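Local coordinates for protein glucokinase (Leishmania braziliensis MHOM/BR/75/M2904, PDB 6EDI) that probably phosphorylates D-glucose to glucose 6-phosphate with ATP as the phosphate donor, working as a dimeric glucokinase, at residues I200-G211 / F341-N352; T212-H220 / I229-S237. One frame throughout, in Å; residues are numbered along the deposited sequence.

Of the strands in these contacts, 205-210 comes first along the chain. It turns directly into strand 214-222, which with strand 227-233 forms the beta hairpin of contact 2 (212-220 with 229-237); contact 2 closes a short loop of 8 residues. Contact 1 (200-211 with 341-352) closes a far longer loop: the 129 intervening residues, nearly half of them in helices, end in helix 317-341, after which strand 345-348 settles beside strand 205-210. Contact 2 is therefore nested inside contact 1. Both belong to one mixed sheet, in which strand 205-210 lies between strands 345-348 and 214-222, and Val207 N stands 2.9 Å from Ser217 O. Both contacts also touch the second subunit.

Contact 1 (I200-G211 / F341-N352); sequences IGRGRCMVVAPG and FLPLTCVLMGDN
With chi1 at 177° Met206 swings CG away from its own amide nitrogen, and a bend at chi2 (67°) then brings SD to the Phe341 ring, 3.6 Å from CD2, in an oblique Met-aromatic contact. Arg204 instead runs extended from CG to NE, and its NH1 donates to Phe341 O at 2.9 Å, with the acceptor close to the guanidinium plane. NH2 of the same group bonds Ala232 O of the second subunit. Between the strands, Thr345 N, Met206 N, Val347 N, Val208 N and Met349 N bond in parallel register; the Val208 N to Val347 O bond, 3.0 Å, is almost straight at 177°. On the face of Cys205 and Val207, Cys205 SG lies 3.6 Å from Val347 CG2, and Val207 CG1 meets Met349 SD at 3.6 Å; helix 157-170 packs on this face. Helix 317-341 packs on the other, where Met206 and Val208 point. A water links Ile200 O to Thr345 OG1, 2.7 Å from each; at the far end another joins Pro210 O to Asn352 N. Helices on both faces of adjacent parallel strands fit the nucleotide-binding domain fold of the actin-like ATPase clan.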
ATOM      1  N   ILE A 200     -13.115  12.549   3.982  1.00 24.36           N
ATOM      2  CA  ILE A 200     -11.863  12.144   3.329  1.00 24.51           C
ATOM      3  C   ILE A 200     -12.118  12.074   1.832  1.00 27.58           C
ATOM      4  O   ILE A 200     -11.203  12.209   1.022  1.00 27.11           O
ATOM      5  CB  ILE A 200     -11.320  10.783   3.811  1.00 25.05           C
ATOM      6  CG1 ILE A 200     -12.367   9.677   3.650  1.00 27.20           C
ATOM      7  CG2 ILE A 200     -10.846  10.871   5.262  1.00 24.82           C
ATOM      8  CD1 ILE A 200     -11.762   8.272   3.739  1.00 32.46           C
ATOM      9  N   GLY A 201     -13.379  11.873   1.467  1.00 27.39           N
ATOM     10  CA  GLY A 201     -13.755  11.832   0.061  1.00 28.96           C
ATOM     11  C   GLY A 201     -13.480  10.495  -0.601  1.00 25.44           C
ATOM     12  O   GLY A 201     -13.016   9.557   0.048  1.00 25.06           O
ATOM     13  N   ARG A 202     -13.787  10.403  -1.896  1.00 23.10           N
ATOM     14  CA  ARG A 202     -13.581   9.170  -2.659  1.00 29.70           C
ATOM     15  C   ARG A 202     -12.182   9.092  -3.269  1.00 30.50           C
ATOM     16  O   ARG A 202     -11.981   9.361  -4.465  1.00 29.97           O
ATOM     17  CB  ARG A 202     -14.632   9.031  -3.761  1.00 32.88           C
ATOM     18  CG  ARG A 202     -16.049   9.040  -3.234  1.00 35.53           C
ATOM     19  CD  ARG A 202     -16.799   7.793  -3.648  1.00 43.64           C
ATOM     20  NE  ARG A 202     -18.081   7.701  -2.958  1.00 44.71           N
ATOM     21  CZ  ARG A 202     -19.258   7.837  -3.549  1.00 52.14           C
ATOM     22  NH1 ARG A 202     -19.326   8.046  -4.859  1.00 55.57           N
ATOM     23  NH2 ARG A 202     -20.369   7.744  -2.831  1.00 52.46           N
ATOM     24  N   GLY A 203     -11.221   8.714  -2.434  1.00 26.46           N
ATOM     25  CA  GLY A 203      -9.844   8.547  -2.854  1.00 26.34           C
ATOM     26  C   GLY A 203      -9.040   7.977  -1.708  1.00 24.91           C
ATOM     27  O   GLY A 203      -9.577   7.729  -0.617  1.00 25.38           O
ATOM     28  N   ARG A 204      -7.754   7.754  -1.933  1.00 25.97           N
ATOM     29  CA  ARG A 204      -6.940   7.188  -0.874  1.00 23.84           C
ATOM     30  C   ARG A 204      -6.703   8.197   0.220  1.00 25.22           C
ATOM     31  O   ARG A 204      -6.531   9.395  -0.031  1.00 26.12           O
ATOM     32  CB  ARG A 204      -5.584   6.711  -1.391  1.00 23.20           C
ATOM     33  CG  ARG A 204      -5.619   5.374  -2.109  1.00 24.56           C
ATOM     34  CD  ARG A 204      -4.272   5.078  -2.748  1.00 24.50           C
ATOM     35  NE  ARG A 204      -4.261   3.767  -3.388  1.00 23.53           N
ATOM     36  CZ  ARG A 204      -3.249   3.328  -4.119  1.00 22.10           C
ATOM     37  NH1 ARG A 204      -2.187   4.105  -4.270  1.00 21.05           N
ATOM     38  NH2 ARG A 204      -3.291   2.122  -4.672  1.00 27.78           N
ATOM     39  N   CYS A 205      -6.666   7.686   1.441  1.00 26.79           N
ATOM     40  CA  CYS A 205      -6.267   8.465   2.596  1.00 22.01           C
ATOM     41  C   CYS A 205      -5.056   7.783   3.246  1.00 23.59           C
ATOM     42  O   CYS A 205      -5.141   6.642   3.713  1.00 27.05           O
ATOM     43  CB  CYS A 205      -7.435   8.559   3.576  1.00 20.54           C
ATOM     44  SG  CYS A 205      -7.017   9.418   5.080  1.00 25.17           S
ATOM     45  N   MET A 206      -3.925   8.474   3.266  1.00 22.55           N
ATOM     46  CA  MET A 206      -2.730   7.969   3.937  1.00 21.93           C
ATOM     47  C   MET A 206      -2.729   8.449   5.383  1.00 23.90           C
ATOM     48  O   MET A 206      -2.838   9.650   5.650  1.00 24.85           O
ATOM     49  CB  MET A 206      -1.464   8.427   3.197  1.00 23.77           C
ATOM     50  CG  MET A 206      -0.175   8.000   3.872  1.00 24.52           C
ATOM     51  SD  MET A 206       0.042   6.218   3.831  1.00 26.64           S
ATOM     52  CE  MET A 206       1.052   6.019   5.296  1.00 24.69           C
ATOM     53  N   VAL A 207      -2.628   7.506   6.314  1.00 21.69           N
ATOM     54  CA  VAL A 207      -2.726   7.835   7.742  1.00 25.50           C
ATOM     55  C   VAL A 207      -1.394   7.596   8.435  1.00 24.50           C
ATOM     56  O   VAL A 207      -0.828   6.502   8.337  1.00 25.05           O
ATOM     57  CB  VAL A 207      -3.785   6.990   8.425  1.00 23.77           C
ATOM     58  CG1 VAL A 207      -3.932   7.395   9.875  1.00 23.98           C
ATOM     59  CG2 VAL A 207      -5.128   7.110   7.676  1.00 22.70           C
ATOM     60  N   VAL A 208      -0.893   8.624   9.117  1.00 24.11           N
ATOM     61  CA  VAL A 208       0.329   8.516   9.918  1.00 26.76           C
ATOM     62  C   VAL A 208       0.025   8.998  11.340  1.00 22.67           C
ATOM     63  O   VAL A 208      -0.732   9.945  11.498  1.00 23.22           O
ATOM     64  CB  VAL A 208       1.461   9.347   9.285  1.00 26.36           C
ATOM     65  CG1 VAL A 208       2.666   9.402  10.197  1.00 30.19           C
ATOM     66  CG2 VAL A 208       1.854   8.742   7.960  1.00 27.67           C
ATOM     67  N   ALA A 209       0.587   8.342  12.360  1.00 25.22           N
ATOM     68  CA  ALA A 209       0.300   8.693  13.765  1.00 24.80           C
ATOM     69  C   ALA A 209       1.558   8.658  14.611  1.00 24.43           C
ATOM     70  O   ALA A 209       2.002   7.587  15.046  1.00 25.44           O
ATOM     71  CB  ALA A 209      -0.736   7.767  14.349  1.00 26.64           C
ATOM     72  N   PRO A 210       2.147   9.828  14.860  1.00 23.15           N
ATOM     73  CA  PRO A 210       3.370   9.800  15.672  1.00 28.09           C
ATOM     74  C   PRO A 210       3.064   9.675  17.154  1.00 32.60           C
ATOM     75  O   PRO A 210       1.985  10.061  17.599  1.00 38.92           O
ATOM     76  CB  PRO A 210       4.024  11.158  15.373  1.00 31.31           C
ATOM     77  CG  PRO A 210       2.900  12.047  14.915  1.00 31.19           C
ATOM     78  CD  PRO A 210       1.889  11.150  14.254  1.00 26.07           C
ATOM     79  N   GLY A 211       4.017   9.119  17.895  1.00 35.84           N
ATOM     80  CA  GLY A 211       3.905   8.910  19.328  1.00 36.91           C
ATOM     81  C   GLY A 211       5.176   8.248  19.825  1.00 34.46           C
ATOM     82  O   GLY A 211       6.275   8.690  19.489  1.00 37.88           O
ATOM     83  N   PHE A 341       1.844   6.532  -2.759  1.00 19.79           N
ATOM     84  CA  PHE A 341       0.430   6.198  -2.798  1.00 20.44           C
ATOM     85  C   PHE A 341      -0.473   7.192  -3.547  1.00 21.27           C
ATOM     86  O   PHE A 341      -1.672   6.902  -3.789  1.00 19.08           O
ATOM     87  CB  PHE A 341      -0.063   6.065  -1.350  1.00 20.77           C
ATOM     88  CG  PHE A 341       0.627   4.987  -0.572  1.00 20.34           C
ATOM     89  CD1 PHE A 341       0.571   3.667  -1.004  1.00 20.37           C
ATOM     90  CD2 PHE A 341       1.301   5.284   0.619  1.00 20.84           C
ATOM     91  CE1 PHE A 341       1.174   2.644  -0.281  1.00 20.61           C
ATOM     92  CE2 PHE A 341       1.926   4.271   1.360  1.00 22.92           C
ATOM     93  CZ  PHE A 341       1.874   2.947   0.907  1.00 25.28           C
ATOM     94  N   LEU A 342       0.082   8.360  -3.887  1.00 21.54           N
ATOM     95  CA  LEU A 342      -0.687   9.478  -4.496  1.00 23.61           C
ATOM     96  C   LEU A 342      -2.096   9.643  -3.893  1.00 19.84           C
ATOM     97  O   LEU A 342      -3.111   9.556  -4.590  1.00 20.42           O
ATOM     98  CB  LEU A 342      -0.719   9.376  -6.033  1.00 21.92           C
ATOM     99  CG  LEU A 342       0.629   9.461  -6.741  1.00 23.09           C
ATOM    100  CD1 LEU A 342       0.491   9.199  -8.254  1.00 31.14           C
ATOM    101  CD2 LEU A 342       1.289  10.821  -6.505  1.00 25.86           C
ATOM    102  N   PRO A 343      -2.161   9.899  -2.571  1.00 23.19           N
ATOM    103  CA  PRO A 343      -3.438   9.916  -1.863  1.00 18.52           C
ATOM    104  C   PRO A 343      -4.211  11.202  -2.109  1.00 20.69           C
ATOM    105  O   PRO A 343      -3.614  12.245  -2.356  1.00 23.37           O
ATOM    106  CB  PRO A 343      -3.013   9.819  -0.376  1.00 22.31           C
ATOM    107  CG  PRO A 343      -1.652  10.467  -0.333  1.00 23.82           C
ATOM    108  CD  PRO A 343      -1.013  10.080  -1.662  1.00 21.08           C
ATOM    109  N   LEU A 344      -5.537  11.118  -2.039  1.00 19.60           N
ATOM    110  CA  LEU A 344      -6.390  12.308  -2.043  1.00 21.59           C
ATOM    111  C   LEU A 344      -6.119  13.120  -0.782  1.00 23.89           C
ATOM    112  O   LEU A 344      -6.031  14.355  -0.808  1.00 23.31           O
ATOM    113  CB  LEU A 344      -7.872  11.888  -2.078  1.00 22.27           C
ATOM    114  CG  LEU A 344      -8.946  12.974  -2.177  1.00 20.53           C
ATOM    115  CD1 LEU A 344      -8.626  13.952  -3.313  1.00 26.75           C
ATOM    116  CD2 LEU A 344     -10.360  12.370  -2.320  1.00 24.92           C
ATOM    117  N   THR A 345      -5.988  12.408   0.329  1.00 23.91           N
ATOM    118  CA  THR A 345      -5.768  13.052   1.611  1.00 21.67           C
ATOM    119  C   THR A 345      -4.647  12.366   2.363  1.00 23.81           C
ATOM    120  O   THR A 345      -4.340  11.184   2.144  1.00 24.72           O
ATOM    121  CB  THR A 345      -7.029  13.025   2.490  1.00 24.58           C
ATOM    122  OG1 THR A 345      -7.398  11.665   2.739  1.00 24.93           O
ATOM    123  CG2 THR A 345      -8.194  13.770   1.820  1.00 23.16           C
ATOM    124  N   CYS A 346      -4.030  13.112   3.260  1.00 26.17           N
ATOM    125  CA  CYS A 346      -3.102  12.523   4.202  1.00 22.04           C
ATOM    126  C   CYS A 346      -3.489  13.055   5.562  1.00 24.96           C
ATOM    127  O   CYS A 346      -3.681  14.258   5.724  1.00 26.76           O
ATOM    128  CB  CYS A 346      -1.668  12.913   3.881  1.00 24.70           C
ATOM    129  SG  CYS A 346      -0.481  12.391   5.121  1.00 23.36           S
ATOM    130  N   VAL A 347      -3.625  12.147   6.521  1.00 21.74           N
ATOM    131  CA  VAL A 347      -4.075  12.500   7.863  1.00 21.06           C
ATOM    132  C   VAL A 347      -2.971  12.283   8.886  1.00 24.61           C
ATOM    133  O   VAL A 347      -2.377  11.199   8.970  1.00 24.23           O
ATOM    134  CB  VAL A 347      -5.280  11.661   8.272  1.00 22.58           C
ATOM    135  CG1 VAL A 347      -5.547  11.823   9.779  1.00 27.12           C
ATOM    136  CG2 VAL A 347      -6.504  12.041   7.451  1.00 20.30           C
ATOM    137  N   LEU A 348      -2.703  13.315   9.681  1.00 24.27           N
ATOM    138  CA  LEU A 348      -1.742  13.200  10.770  1.00 24.13           C
ATOM    139  C   LEU A 348      -2.558  13.109  12.045  1.00 25.00           C
ATOM    140  O   LEU A 348      -3.348  14.010  12.340  1.00 28.45           O
ATOM    141  CB  LEU A 348      -0.813  14.421  10.809  1.00 26.09           C
ATOM    142  CG  LEU A 348       0.357  14.550   9.826  1.00 30.21           C
ATOM    143  CD1 LEU A 348      -0.113  14.505   8.401  1.00 33.12           C
ATOM    144  CD2 LEU A 348       1.148  15.854  10.089  1.00 26.74           C
ATOM    145  N   MET A 349      -2.395  12.024  12.797  1.00 27.70           N
ATOM    146  CA  MET A 349      -3.273  11.812  13.946  1.00 28.66           C
ATOM    147  C   MET A 349      -2.592  11.213  15.175  1.00 27.29           C
ATOM    148  O   MET A 349      -1.367  11.040  15.210  1.00 27.92           O
ATOM    149  CB  MET A 349      -4.483  10.978  13.512  1.00 28.14           C
ATOM    150  CG  MET A 349      -4.223   9.489  13.334  1.00 22.62           C
ATOM    151  SD  MET A 349      -5.710   8.671  12.702  1.00 33.27           S
ATOM    152  CE  MET A 349      -5.538   7.021  13.335  1.00 31.44           C
ATOM    153  N   GLY A 350      -3.384  10.931  16.206  1.00 27.72           N
ATOM    154  CA  GLY A 350      -2.836  10.419  17.453  1.00 26.57           C
ATOM    155  C   GLY A 350      -2.786  11.462  18.562  1.00 27.61           C
ATOM    156  O   GLY A 350      -2.861  12.671  18.294  1.00 27.77           O
ATOM    157  N   ASP A 351      -2.652  10.989  19.797  1.00 29.98           N
ATOM    158  CA  ASP A 351      -2.631  11.861  20.982  1.00 32.62           C
ATOM    159  C   ASP A 351      -1.570  12.971  20.913  1.00 27.97           C
ATOM    160  O   ASP A 351      -1.851  14.130  21.241  1.00 30.58           O
ATOM    161  CB  ASP A 351      -2.425  11.025  22.255  1.00 36.19           C
ATOM    162  CG  ASP A 351      -3.483   9.957  22.437  1.00 42.93           C
ATOM    163  OD1 ASP A 351      -4.676  10.240  22.188  1.00 47.29           O
ATOM    164  OD2 ASP A 351      -3.119   8.828  22.836  1.00 50.09           O
ATOM    165  N   ASN A 352      -0.361  12.617  20.479  1.00 31.41           N
ATOM    166  CA  ASN A 352       0.704  13.597  20.311  1.00 32.98           C
ATOM    167  C   ASN A 352       0.384  14.711  19.336  1.00 31.92           C
ATOM    168  O   ASN A 352       0.684  15.864  19.602  1.00 28.70           O
ATOM    169  CB  ASN A 352       2.029  12.934  19.937  1.00 35.77           C
ATOM    170  CG  ASN A 352       2.799  12.450  21.156  1.00 41.86           C
ATOM    171  OD1 ASN A 352       3.380  11.366  21.141  1.00 41.45           O
ATOM    172  ND2 ASN A 352       2.803  13.257  22.225  1.00 40.49           N
TER
HETATM  173  O   HOH W   1      -9.099  10.485   1.002  1.00 22.94           O
HETATM  174  O   HOH W   2       0.486   9.944  20.121  1.00 35.15           O

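Contact 2 (T212-H220 / I229-S237); sequences TGVGSSLIH and IVLALECGS
The His220 imidazole presents its edge to Ile229: CG2 of the isoleucine lies near the ring plane, 4.2 Å from CD2. Its ND1 is bonded to Arg204 NE, which ties the ring to the residue just ahead of strand 205-210, while Leu231 of the second subunit also packs on this histidine. Along the backbones, His220 with Ile229 and Leu218 with Leu231 form hydrogen-bonded antiparallel pairs. His220 N and Ile229 O are 2.7 Å apart, and Leu218 with Leu231 exchanges two bonds whose donors lie in the carbonyl planes. Between them Ile219 and Val230 make a non-hydrogen-bonded pair, with Ile219 CG1 3.9 Å from Val230 CG2, on the face that helix 157-170 covers. On the opposite face Leu233 CD1 comes to 3.8 Å from Leu218 CB.

Toward Ser216 the pairing frays. Leu233 N still bonds Ser216 O, but at 3.3 Å and from above the carbonyl plane, and a water spans Ser216 N and Leu233 O. Here the serine side chain takes over: chi1 of 56° sets OG between the backbone N and the carbonyl carbon, where it accepts from Cys235 N at 3.0 Å. A second water, 2.8 Å from this Ser216 OG, also donates to Val214 O and accepts from Gly236 N. Regular main-chain pairing thus gives way to a buried hydroxyl and two waters ahead of the 3-10 turn 235-237, so that polar backbone groups of the diverging segments are satisfied indirectly.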
ATOM      1  N   THR A 212       5.032   7.185  20.609  1.00 37.61           N
ATOM      2  CA  THR A 212       6.170   6.339  20.973  1.00 37.46           C
ATOM      3  C   THR A 212       6.869   5.833  19.713  1.00 37.40           C
ATOM      4  O   THR A 212       8.096   5.945  19.571  1.00 32.35           O
ATOM      5  CB  THR A 212       5.732   5.148  21.868  1.00 40.29           C
ATOM      6  OG1 THR A 212       5.826   5.529  23.249  1.00 48.48           O
ATOM      7  CG2 THR A 212       6.608   3.916  21.625  1.00 41.32           C
ATOM      8  N   GLY A 213       6.078   5.280  18.798  1.00 36.08           N
ATOM      9  CA  GLY A 213       6.565   4.913  17.489  1.00 36.22           C
ATOM     10  C   GLY A 213       5.802   5.763  16.504  1.00 31.18           C
ATOM     11  O   GLY A 213       5.102   6.689  16.903  1.00 36.03           O
ATOM     12  N   VAL A 214       5.929   5.463  15.222  1.00 34.23           N
ATOM     13  CA  VAL A 214       5.145   6.171  14.230  1.00 28.15           C
ATOM     14  C   VAL A 214       4.344   5.140  13.466  1.00 30.83           C
ATOM     15  O   VAL A 214       4.890   4.386  12.655  1.00 30.95           O
ATOM     16  CB  VAL A 214       6.028   7.039  13.295  1.00 29.95           C
ATOM     17  CG1 VAL A 214       5.167   7.718  12.221  1.00 29.67           C
ATOM     18  CG2 VAL A 214       6.747   8.090  14.099  1.00 31.87           C
ATOM     19  N   GLY A 215       3.046   5.077  13.752  1.00 24.46           N
ATOM     20  CA  GLY A 215       2.183   4.170  13.022  1.00 27.78           C
ATOM     21  C   GLY A 215       1.777   4.701  11.655  1.00 25.85           C
ATOM     22  O   GLY A 215       1.811   5.916  11.403  1.00 24.85           O
ATOM     23  N   SER A 216       1.374   3.786  10.776  1.00 25.90           N
ATOM     24  CA  SER A 216       0.899   4.143   9.449  1.00 25.98           C
ATOM     25  C   SER A 216      -0.070   3.099   8.902  1.00 26.05           C
ATOM     26  O   SER A 216      -0.031   1.927   9.293  1.00 25.77           O
ATOM     27  CB  SER A 216       2.070   4.266   8.492  1.00 24.01           C
ATOM     28  OG  SER A 216       2.774   3.058   8.513  1.00 25.32           O
ATOM     29  N   SER A 217      -0.935   3.539   7.994  1.00 24.52           N
ATOM     30  CA  SER A 217      -1.915   2.672   7.349  1.00 24.06           C
ATOM     31  C   SER A 217      -2.533   3.432   6.187  1.00 23.84           C
ATOM     32  O   SER A 217      -2.425   4.664   6.088  1.00 21.68           O
ATOM     33  CB  SER A 217      -3.001   2.210   8.337  1.00 21.64           C
ATOM     34  OG  SER A 217      -3.615   3.313   8.984  1.00 25.93           O
ATOM     35  N   LEU A 218      -3.167   2.711   5.277  1.00 25.85           N
ATOM     36  CA  LEU A 218      -3.724   3.372   4.111  1.00 24.19           C
ATOM     37  C   LEU A 218      -5.166   2.963   3.941  1.00 24.20           C
ATOM     38  O   LEU A 218      -5.479   1.759   3.908  1.00 23.19           O
ATOM     39  CB  LEU A 218      -2.921   3.016   2.858  1.00 24.59           C
ATOM     40  CG  LEU A 218      -3.471   3.542   1.531  1.00 27.97           C
ATOM     41  CD1 LEU A 218      -3.036   4.988   1.277  1.00 24.28           C
ATOM     42  CD2 LEU A 218      -3.118   2.619   0.375  1.00 24.75           C
ATOM     43  N   ILE A 219      -6.045   3.959   3.843  1.00 22.46           N
ATOM     44  CA  ILE A 219      -7.420   3.691   3.472  1.00 20.64           C
ATOM     45  C   ILE A 219      -7.436   3.755   1.949  1.00 23.67           C
ATOM     46  O   ILE A 219      -7.238   4.819   1.349  1.00 25.82           O
ATOM     47  CB  ILE A 219      -8.411   4.711   4.032  1.00 20.05           C
ATOM     48  CG1 ILE A 219      -8.190   4.946   5.532  1.00 22.71           C
ATOM     49  CG2 ILE A 219      -9.860   4.240   3.769  1.00 22.46           C
ATOM     50  CD1 ILE A 219      -9.121   5.963   6.132  1.00 27.59           C
ATOM     51  N   HIS A 220      -7.621   2.604   1.319  1.00 24.14           N
ATOM     52  CA  HIS A 220      -7.644   2.555  -0.151  1.00 20.97           C
ATOM     53  C   HIS A 220      -9.086   2.598  -0.627  1.00 24.55           C
ATOM     54  O   HIS A 220      -9.913   1.824  -0.147  1.00 26.00           O
ATOM     55  CB  HIS A 220      -6.953   1.289  -0.645  1.00 23.38           C
ATOM     56  CG  HIS A 220      -7.073   1.074  -2.129  1.00 22.95           C
ATOM     57  ND1 HIS A 220      -6.466   1.895  -3.048  1.00 25.21           N
ATOM     58  CD2 HIS A 220      -7.721   0.122  -2.839  1.00 24.31           C
ATOM     59  CE1 HIS A 220      -6.739   1.466  -4.272  1.00 23.16           C
ATOM     60  NE2 HIS A 220      -7.492   0.389  -4.171  1.00 25.88           N
ATOM     61  N   ILE A 229     -10.942  -0.125   1.693  1.00 24.02           N
ATOM     62  CA  ILE A 229     -10.305  -1.169   2.478  1.00 23.08           C
ATOM     63  C   ILE A 229      -9.055  -0.559   3.076  1.00 24.73           C
ATOM     64  O   ILE A 229      -8.379   0.236   2.434  1.00 23.85           O
ATOM     65  CB  ILE A 229      -9.978  -2.438   1.636  1.00 25.96           C
ATOM     66  CG1 ILE A 229      -9.335  -3.522   2.507  1.00 26.05           C
ATOM     67  CG2 ILE A 229      -9.110  -2.096   0.402  1.00 27.82           C
ATOM     68  CD1 ILE A 229      -9.362  -4.913   1.874  1.00 23.10           C
ATOM     69  N   VAL A 230      -8.769  -0.891   4.325  1.00 24.86           N
ATOM     70  CA  VAL A 230      -7.570  -0.365   4.958  1.00 21.89           C
ATOM     71  C   VAL A 230      -6.449  -1.393   4.909  1.00 24.78           C
ATOM     72  O   VAL A 230      -6.670  -2.588   5.124  1.00 23.39           O
ATOM     73  CB  VAL A 230      -7.818   0.063   6.415  1.00 23.30           C
ATOM     74  CG1 VAL A 230      -6.488   0.453   7.081  1.00 21.30           C
ATOM     75  CG2 VAL A 230      -8.816   1.224   6.470  1.00 23.30           C
ATOM     76  N   LEU A 231      -5.244  -0.924   4.603  1.00 21.41           N
ATOM     77  CA  LEU A 231      -4.073  -1.770   4.654  1.00 22.00           C
ATOM     78  C   LEU A 231      -3.213  -1.250   5.781  1.00 23.72           C
ATOM     79  O   LEU A 231      -2.886  -0.058   5.805  1.00 22.92           O
ATOM     80  CB  LEU A 231      -3.286  -1.710   3.343  1.00 25.67           C
ATOM     81  CG  LEU A 231      -3.788  -2.571   2.180  1.00 26.57           C
ATOM     82  CD1 LEU A 231      -5.096  -2.017   1.636  1.00 25.86           C
ATOM     83  CD2 LEU A 231      -2.758  -2.684   1.053  1.00 26.02           C
ATOM     84  N   ALA A 232      -2.883  -2.146   6.707  1.00 25.40           N
ATOM     85  CA  ALA A 232      -1.879  -1.925   7.755  1.00 27.89           C
ATOM     86  C   ALA A 232      -0.515  -1.739   7.081  1.00 25.77           C
ATOM     87  O   ALA A 232      -0.213  -2.438   6.112  1.00 22.25           O
ATOM     88  CB  ALA A 232      -1.835  -3.140   8.681  1.00 25.98           C
ATOM     89  N   LEU A 233       0.311  -0.827   7.596  1.00 24.09           N
ATOM     90  CA  LEU A 233       1.611  -0.525   6.980  1.00 25.59           C
ATOM     91  C   LEU A 233       2.744  -0.380   8.002  1.00 25.27           C
ATOM     92  O   LEU A 233       2.499  -0.245   9.200  1.00 23.68           O
ATOM     93  CB  LEU A 233       1.513   0.764   6.166  1.00 24.01           C
ATOM     94  CG  LEU A 233       0.572   0.804   4.964  1.00 26.14           C
ATOM     95  CD1 LEU A 233       0.512   2.204   4.397  1.00 24.82           C
ATOM     96  CD2 LEU A 233       1.039  -0.175   3.896  1.00 22.23           C
ATOM     97  N   GLU A 234       3.982  -0.375   7.514  1.00 25.19           N
ATOM     98  CA  GLU A 234       5.146  -0.064   8.356  1.00 24.18           C
ATOM     99  C   GLU A 234       6.002   1.061   7.756  1.00 24.34           C
ATOM    100  O   GLU A 234       7.228   0.950   7.673  1.00 26.23           O
ATOM    101  CB  GLU A 234       6.023  -1.312   8.592  1.00 24.33           C
ATOM    102  CG  GLU A 234       5.291  -2.532   9.153  1.00 20.28           C
ATOM    103  CD  GLU A 234       4.721  -2.298  10.551  1.00 29.18           C
ATOM    104  OE1 GLU A 234       5.161  -1.361  11.259  1.00 28.01           O
ATOM    105  OE2 GLU A 234       3.828  -3.065  10.949  1.00 27.83           O
ATOM    106  N   CYS A 235       5.354   2.151   7.367  1.00 22.24           N
ATOM    107  CA  CYS A 235       6.033   3.269   6.727  1.00 22.74           C
ATOM    108  C   CYS A 235       6.983   4.013   7.666  1.00 22.90           C
ATOM    109  O   CYS A 235       7.975   4.598   7.217  1.00 25.03           O
ATOM    110  CB  CYS A 235       5.008   4.241   6.111  1.00 24.20           C
ATOM    111  SG  CYS A 235       4.045   3.542   4.722  1.00 24.02           S
ATOM    112  N   GLY A 236       6.706   3.976   8.967  1.00 23.37           N
ATOM    113  CA  GLY A 236       7.627   4.550   9.941  1.00 23.95           C
ATOM    114  C   GLY A 236       8.970   3.844   9.906  1.00 27.81           C
ATOM    115  O   GLY A 236       9.985   4.407  10.345  1.00 23.97           O
ATOM    116  N   SER A 237       8.978   2.623   9.368  1.00 24.92           N
ATOM    117  CA  SER A 237      10.185   1.784   9.352  1.00 26.86           C
ATOM    118  C   SER A 237      10.919   1.848   8.019  1.00 25.67           C
ATOM    119  O   SER A 237      11.894   1.116   7.786  1.00 24.51           O
ATOM    120  CB  SER A 237       9.849   0.336   9.705  1.00 25.56           C
ATOM    121  OG  SER A 237       9.348   0.240  11.021  1.00 25.09           O
TER
HETATM  122  O   HOH W   3       4.541   2.709  10.618  1.00 19.14           O
HETATM  123  O   HOH W   4       1.907   0.830  11.535  1.00 24.92           O